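Endonuclease EndoMS (Thermococcus kodakarensis KOD1, PDB 5GKE) binds double-stranded DNA as a magnesium-containing mismatch restriction endonuclease and probably also cleaves single-stranded ends of branched DNA. Local coordinates at residues S23-F34 against Y113-E121. The protein carries 1 engineered substitution. Sequence-based numbering, arbitrary orientation.
Sequences SALLEEAMLTIF and YMVSVFRAE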
loop_
_atom_site.group_PDB
_atom_site.type_symbol
_atom_site.label_atom_id
_atom_site.label_comp_id
_atom_site.label_asym_id
_atom_site.label_seq_id
_atom_site.Cartn_x
_atom_site.Cartn_y
_atom_site.Cartn_z
ATOM N N SER A 23 -8.879 -11.284 27.102
ATOM C CA SER A 23 -9.733 -12.309 26.542
ATOM C C SER A 23 -9.619 -12.364 25.023
ATOM O O SER A 23 -9.522 -13.447 24.435
ATOM C CB SER A 23 -11.176 -12.059 26.958
ATOM O OG SER A 23 -12.034 -12.902 26.211
ATOM N N ALA A 24 -9.621 -11.190 24.395
ATOM C CA ALA A 24 -9.451 -11.082 22.946
ATOM C C ALA A 24 -8.186 -11.787 22.480
ATOM O O ALA A 24 -8.240 -12.654 21.600
ATOM C CB ALA A 24 -9.427 -9.631 22.525
ATOM N N LEU A 25 -7.053 -11.438 23.088
ATOM C CA LEU A 25 -5.768 -12.039 22.702
ATOM C C LEU A 25 -5.744 -13.544 22.944
ATOM O O LEU A 25 -5.337 -14.324 22.082
ATOM C CB LEU A 25 -4.625 -11.377 23.463
ATOM C CG LEU A 25 -4.621 -9.863 23.279
ATOM C CD1 LEU A 25 -3.496 -9.233 24.074
ATOM C CD2 LEU A 25 -4.508 -9.514 21.809
ATOM N N LEU A 26 -6.196 -13.949 24.123
ATOM C CA LEU A 26 -6.267 -15.356 24.471
ATOM C C LEU A 26 -7.153 -16.171 23.528
ATOM O O LEU A 26 -6.810 -17.289 23.162
ATOM C CB LEU A 26 -6.773 -15.488 25.906
ATOM C CG LEU A 26 -6.209 -16.609 26.776
ATOM C CD1 LEU A 26 -4.749 -16.850 26.459
ATOM C CD2 LEU A 26 -6.377 -16.214 28.220
ATOM N N GLU A 27 -8.289 -15.607 23.124
ATOM C CA GLU A 27 -9.258 -16.342 22.311
ATOM C C GLU A 27 -9.032 -16.238 20.808
ATOM O O GLU A 27 -9.821 -16.764 20.032
ATOM C CB GLU A 27 -10.668 -15.869 22.633
ATOM C CG GLU A 27 -11.081 -16.138 24.071
ATOM C CD GLU A 27 -12.465 -15.624 24.378
ATOM O OE1 GLU A 27 -13.379 -15.855 23.559
ATOM O OE2 GLU A 27 -12.637 -14.982 25.432
ATOM N N GLU A 28 -7.963 -15.561 20.401
ATOM C CA GLU A 28 -7.719 -15.308 18.983
ATOM C C GLU A 28 -8.903 -14.563 18.365
ATOM O O GLU A 28 -9.306 -14.858 17.253
ATOM C CB GLU A 28 -7.484 -16.615 18.230
ATOM C CG GLU A 28 -6.036 -16.957 17.955
ATOM C CD GLU A 28 -5.892 -18.227 17.131
ATOM O OE1 GLU A 28 -6.819 -19.072 17.160
ATOM O OE2 GLU A 28 -4.857 -18.378 16.448
ATOM N N ALA A 29 -9.482 -13.628 19.112
ATOM C CA ALA A 29 -10.611 -12.840 18.622
ATOM C C ALA A 29 -10.135 -11.506 18.068
ATOM O O ALA A 29 -8.954 -11.174 18.133
ATOM C CB ALA A 29 -11.641 -12.608 19.742
ATOM N N MET A 30 -11.067 -10.724 17.541
ATOM C CA MET A 30 -10.721 -9.386 17.111
ATOM C C MET A 30 -11.048 -8.368 18.182
ATOM O O MET A 30 -12.134 -8.370 18.765
ATOM C CB MET A 30 -11.417 -9.042 15.804
ATOM C CG MET A 30 -10.705 -9.658 14.631
ATOM S SD MET A 30 -11.036 -8.793 13.103
ATOM C CE MET A 30 -12.384 -9.782 12.510
ATOM N N LEU A 31 -10.083 -7.501 18.441
ATOM C CA LEU A 31 -10.265 -6.447 19.401
ATOM C C LEU A 31 -10.566 -5.176 18.649
ATOM O O LEU A 31 -9.873 -4.839 17.685
ATOM C CB LEU A 31 -9.028 -6.282 20.279
ATOM C CG LEU A 31 -9.197 -5.345 21.467
ATOM C CD1 LEU A 31 -10.192 -5.945 22.422
ATOM C CD2 LEU A 31 -7.851 -5.133 22.138
ATOM N N THR A 32 -11.622 -4.486 19.072
ATOM C CA THR A 32 -11.919 -3.174 18.535
ATOM C C THR A 32 -12.131 -2.207 19.683
ATOM O O THR A 32 -12.859 -2.502 20.619
ATOM C CB THR A 32 -13.159 -3.186 17.618
ATOM O OG1 THR A 32 -12.934 -4.083 16.531
ATOM C CG2 THR A 32 -13.421 -1.808 17.049
ATOM N N ILE A 33 -11.486 -1.052 19.590
ATOM C CA ILE A 33 -11.573 -0.021 20.609
ATOM C C ILE A 33 -11.868 1.345 19.989
ATOM O O ILE A 33 -11.221 1.749 19.023
ATOM C CB ILE A 33 -10.257 0.046 21.415
ATOM C CG1 ILE A 33 -10.092 -1.227 22.254
ATOM C CG2 ILE A 33 -10.191 1.304 22.268
ATOM C CD1 ILE A 33 -8.745 -1.323 22.933
ATOM N N PHE A 34 -12.868 2.039 20.522
ATOM C CA PHE A 34 -13.069 3.448 20.203
ATOM C C PHE A 34 -12.520 4.231 21.384
ATOM O O PHE A 34 -12.912 3.985 22.517
ATOM C CB PHE A 34 -14.547 3.798 19.980
ATOM C CG PHE A 34 -15.260 2.939 18.956
ATOM C CD1 PHE A 34 -16.640 2.805 19.004
ATOM C CD2 PHE A 34 -14.577 2.307 17.936
ATOM C CE1 PHE A 34 -17.315 2.034 18.068
ATOM C CE2 PHE A 34 -15.247 1.542 16.990
ATOM C CZ PHE A 34 -16.616 1.400 17.062
ATOM N N TYR A 113 -14.027 4.854 24.994
ATOM C CA TYR A 113 -15.478 4.967 24.827
ATOM C C TYR A 113 -16.127 3.609 24.630
ATOM O O TYR A 113 -17.256 3.370 25.051
ATOM C CB TYR A 113 -15.832 5.849 23.635
ATOM C CG TYR A 113 -15.136 7.186 23.588
ATOM C CD1 TYR A 113 -15.405 8.169 24.539
ATOM C CD2 TYR A 113 -14.231 7.485 22.569
ATOM C CE1 TYR A 113 -14.772 9.407 24.491
ATOM C CE2 TYR A 113 -13.601 8.720 22.516
ATOM C CZ TYR A 113 -13.877 9.675 23.475
ATOM O OH TYR A 113 -13.257 10.897 23.423
ATOM N N MET A 114 -15.431 2.723 23.944
ATOM C CA MET A 114 -15.948 1.379 23.771
ATOM C C MET A 114 -14.798 0.394 23.617
ATOM O O MET A 114 -13.751 0.736 23.065
ATOM C CB MET A 114 -16.882 1.312 22.558
ATOM C CG MET A 114 -17.657 0.010 22.455
ATOM S SD MET A 114 -18.333 -0.267 20.807
ATOM C CE MET A 114 -16.886 -1.008 20.027
ATOM N N VAL A 115 -14.999 -0.818 24.115
ATOM C CA VAL A 115 -14.107 -1.931 23.832
ATOM C C VAL A 115 -14.972 -3.117 23.438
ATOM O O VAL A 115 -16.053 -3.313 23.979
ATOM C CB VAL A 115 -13.203 -2.280 25.042
ATOM C CG1 VAL A 115 -14.027 -2.471 26.300
ATOM C CG2 VAL A 115 -12.396 -3.525 24.757
ATOM N N SER A 116 -14.512 -3.902 22.481
ATOM C CA SER A 116 -15.315 -5.008 21.995
ATOM C C SER A 116 -14.456 -6.180 21.587
ATOM O O SER A 116 -13.325 -6.021 21.101
ATOM C CB SER A 116 -16.181 -4.573 20.808
ATOM O OG SER A 116 -15.364 -4.279 19.681
ATOM N N VAL A 117 -15.010 -7.363 21.784
ATOM C CA VAL A 117 -14.343 -8.582 21.398
ATOM C C VAL A 117 -15.216 -9.274 20.384
ATOM O O VAL A 117 -16.389 -9.544 20.641
ATOM C CB VAL A 117 -14.077 -9.494 22.607
ATOM C CG1 VAL A 117 -13.589 -10.853 22.158
ATOM C CG2 VAL A 117 -13.077 -8.845 23.530
ATOM N N PHE A 118 -14.646 -9.546 19.219
ATOM C CA PHE A 118 -15.406 -10.129 18.137
ATOM C C PHE A 118 -14.768 -11.458 17.783
ATOM O O PHE A 118 -13.690 -11.500 17.200
ATOM C CB PHE A 118 -15.435 -9.161 16.944
ATOM C CG PHE A 118 -16.187 -9.670 15.732
ATOM C CD1 PHE A 118 -17.148 -10.653 15.838
ATOM C CD2 PHE A 118 -15.920 -9.144 14.475
ATOM C CE1 PHE A 118 -17.822 -11.098 14.713
ATOM C CE2 PHE A 118 -16.592 -9.587 13.360
ATOM C CZ PHE A 118 -17.543 -10.560 13.477
ATOM N N ARG A 119 -15.451 -12.553 18.093
ATOM C CA ARG A 119 -14.842 -13.835 17.831
ATOM C C ARG A 119 -15.300 -14.205 16.450
ATOM O O ARG A 119 -16.315 -14.865 16.274
ATOM C CB ARG A 119 -15.280 -14.869 18.889
ATOM C CG ARG A 119 -15.408 -14.239 20.282
ATOM C CD ARG A 119 -15.919 -15.143 21.416
ATOM N NE ARG A 119 -15.399 -14.654 22.700
ATOM C CZ ARG A 119 -15.858 -13.591 23.366
ATOM N NH1 ARG A 119 -16.896 -12.899 22.905
ATOM N NH2 ARG A 119 -15.286 -13.220 24.514
ATOM N N ALA A 120 -14.472 -13.890 15.467
ATOM C CA ALA A 120 -14.961 -13.906 14.102
ATOM C C ALA A 120 -14.596 -15.217 13.485
ATOM O O ALA A 120 -13.516 -15.742 13.718
ATOM C CB ALA A 120 -14.398 -12.745 13.297
ATOM N N GLU A 121 -15.516 -15.757 12.709
ATOM C CA GLU A 121 -15.326 -17.052 12.104
ATOM C C GLU A 121 -15.357 -16.849 10.602
ATOM O O GLU A 121 -16.335 -16.330 10.078
ATOM C CB GLU A 121 -16.419 -18.005 12.573
ATOM C CG GLU A 121 -16.183 -19.469 12.282
ATOM C CD GLU A 121 -17.271 -20.348 12.890
ATOM O OE1 GLU A 121 -18.329 -19.806 13.293
ATOM O OE2 GLU A 121 -17.065 -21.580 12.970
#
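Strands 30-34 and 114-118 pair antiparallel in the N-terminal domain, and a salt bridge from Glu-27, in the last turn of helix 14-27, to Arg-119 extends the contact past the sheet. Their axes run 4.7 Å apart at 170°, and three hydrogen-bonded pairs, Met-30 with Phe-118, Thr-32 with Ser-116 and Phe-34 with Met-114, fix the register. Thr-32 O takes both the backbone N and OG of Ser-116; with OG between its own N and carbonyl carbon (chi1 68°), the hydroxyl reaches this carbonyl (OG to O 3.2 Å), tilted from its plane. At the far end Phe-34 O accepts from Tyr-113 N (2.9 Å) and Met-114 N (3.2 Å), the signature of a classic beta bulge. On the Phe-34 face, the Met-114 chain bends at chi3: CE makes a CH-pi contact over the ring, offset toward the rim, 3.9 Å from its centroid and 20° off the normal, while SD approaches obliquely as a Met-aromatic contact. Phe-34 and Phe-118 also stack with Phe-118 and Phe-34 of the second subunit, placing this face at the dimer interface. The other face carries Leu-31, Ile-33, Val-115 and Val-117; Leu-31 CD1 meets Val-115 CG2 at 4.0 Å, while helix 14-27 covers this side through Val-21 and Leu-20. Glu-28 ends the helical turn in a Schellman motif; just before it, Glu-27 OE1 accepts from Arg-119 NE on its syn side at 2.5 Å, nearly straight and within the guanidinium plane, whose face lies over Val-117 CG1. A leucine in place of Arg-119 would probably leave the Glu-27 carboxylate without its charged mate. NH1 reaches Asp-4 O and Thr-7 OG1, joining the strand 6-10 region. The arrangement is an antiparallel ladder with a classic bulge, within the PH-like domain of NucS endonucleases.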